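Local coordinates for fumarylacetoacetate hydrolase (Burkholderia xenovorans, PDB 5TI1), which probably hydrolyses fumarylacetoacetate to fumarate and acetoacetate, the last step of phenylalanine and tyrosine breakdown, with a magnesium ion bound in its metal site, at residues Leu142-Gln147 against Ser191-Ser196. Residues are numbered along the deposited sequence; the frame is centred on the assembly and turned at random.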
# COMPACT_ATOMS: atom_id res chain seq x y z
N LEU B 142 17.81 -14.10 8.80
CA LEU B 142 17.67 -12.94 7.93
C LEU B 142 16.21 -12.53 7.86
O LEU B 142 15.33 -13.37 7.61
CB LEU B 142 18.19 -13.24 6.52
CG LEU B 142 19.61 -13.79 6.53
CD1 LEU B 142 20.07 -14.03 5.10
CD2 LEU B 142 20.54 -12.84 7.28
N HIS B 143 15.95 -11.25 8.09
CA HIS B 143 14.59 -10.74 8.15
C HIS B 143 14.34 -9.81 6.97
O HIS B 143 15.27 -9.40 6.28
CB HIS B 143 14.33 -10.02 9.48
CG HIS B 143 14.91 -10.73 10.66
ND1 HIS B 143 14.29 -11.81 11.25
CD2 HIS B 143 16.06 -10.52 11.34
CE1 HIS B 143 15.03 -12.23 12.26
NE2 HIS B 143 16.11 -11.48 12.33
N LEU B 144 13.06 -9.51 6.74
CA LEU B 144 12.66 -8.54 5.74
C LEU B 144 13.56 -7.31 5.86
O LEU B 144 13.72 -6.76 6.95
CB LEU B 144 11.19 -8.16 5.92
CG LEU B 144 10.54 -7.54 4.69
CD1 LEU B 144 10.43 -8.60 3.58
CD2 LEU B 144 9.17 -6.92 5.02
N PRO B 145 14.24 -6.89 4.78
CA PRO B 145 15.29 -5.89 4.95
C PRO B 145 14.76 -4.48 5.16
O PRO B 145 15.51 -3.64 5.70
CB PRO B 145 16.08 -5.99 3.64
CG PRO B 145 15.12 -6.48 2.66
CD PRO B 145 14.27 -7.49 3.43
N VAL B 146 13.53 -4.18 4.77
CA VAL B 146 12.98 -2.84 4.92
C VAL B 146 11.55 -2.94 5.41
O VAL B 146 10.86 -3.94 5.18
CB VAL B 146 13.03 -2.04 3.59
CG1 VAL B 146 14.44 -1.61 3.27
CG2 VAL B 146 12.43 -2.86 2.44
N GLN B 147 11.11 -1.89 6.12
CA GLN B 147 9.69 -1.67 6.40
C GLN B 147 9.10 -0.94 5.20
O GLN B 147 9.42 0.22 4.95
CB GLN B 147 9.49 -0.85 7.68
CG GLN B 147 8.03 -0.69 8.11
CD GLN B 147 7.28 0.43 7.39
OE1 GLN B 147 7.83 1.49 7.10
NE2 GLN B 147 5.99 0.20 7.13
N SER B 191 1.56 -5.19 3.11
CA SER B 191 1.53 -5.97 4.35
C SER B 191 1.90 -7.43 4.12
O SER B 191 2.44 -8.08 5.03
CB SER B 191 0.15 -5.90 5.00
OG SER B 191 -0.79 -6.64 4.25
N SER B 192 1.61 -7.99 2.94
CA SER B 192 1.88 -9.39 2.68
C SER B 192 3.20 -9.63 1.95
O SER B 192 3.42 -10.73 1.43
CB SER B 192 0.73 -10.00 1.87
OG SER B 192 0.37 -9.13 0.81
N VAL B 193 4.09 -8.65 1.90
CA VAL B 193 5.44 -8.94 1.41
C VAL B 193 6.21 -9.58 2.55
O VAL B 193 6.34 -8.99 3.62
CB VAL B 193 6.15 -7.68 0.90
CG1 VAL B 193 7.56 -8.05 0.40
CG2 VAL B 193 5.33 -7.00 -0.18
N VAL B 194 6.70 -10.81 2.32
CA VAL B 194 7.39 -11.58 3.34
C VAL B 194 8.77 -11.98 2.83
O VAL B 194 9.01 -12.05 1.62
CB VAL B 194 6.59 -12.84 3.74
CG1 VAL B 194 5.22 -12.45 4.25
CG2 VAL B 194 6.47 -13.77 2.54
N VAL B 195 9.67 -12.28 3.77
CA VAL B 195 11.05 -12.60 3.43
C VAL B 195 11.16 -14.07 2.99
O VAL B 195 10.35 -14.92 3.36
CB VAL B 195 12.00 -12.30 4.60
CG1 VAL B 195 11.84 -13.34 5.71
CG2 VAL B 195 13.47 -12.23 4.12
N SER B 196 12.20 -14.34 2.20
CA SER B 196 12.52 -15.69 1.74
C SER B 196 12.49 -16.70 2.88
O SER B 196 12.97 -16.43 3.98
CB SER B 196 13.91 -15.67 1.08
OG SER B 196 14.27 -16.95 0.58
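Leu-144 and Val-195 bring the two backbones within 4.9 Å, CA to CA, where the chain leaving strand 140-143 passes over strand 193-195 without pairing with it. The contact joins the N-terminal antiparallel sheet, of which 140-143 is an outermost strand within this chain, to the mixed sheet of the FAH-family C-terminal region, in which strand 193-195 runs parallel beside strand 284-292. Val-195 packs against the Leu-144 backbone, its CB 3.7 Å from Leu-144 N. Both its methyls face the chain from the same side, CG2 3.8 Å from His-143 C and CG1 4.0 Å from Leu-142 O. With CG anti to the backbone N (chi1 -160°), Leu-144 runs out along the valine strand. CD1 settles on the peptide between Val-194 and Val-195, 3.8 Å from Val-194 C. Ile-286 of the neighbouring strand 284-292 also touches Leu-144. The His-143 ring turns back to its own sheet, where NE2 hydrogen-bonds Ser-48 OG. The Val-193 side chain is about 8 Å from the bound sodium ion. At the Val-193 carbonyl the other leucine methyl, Leu-144 CD2, lies beyond the oxygen and tilted out of the carbonyl plane, 3.8 Å from Val-193 O.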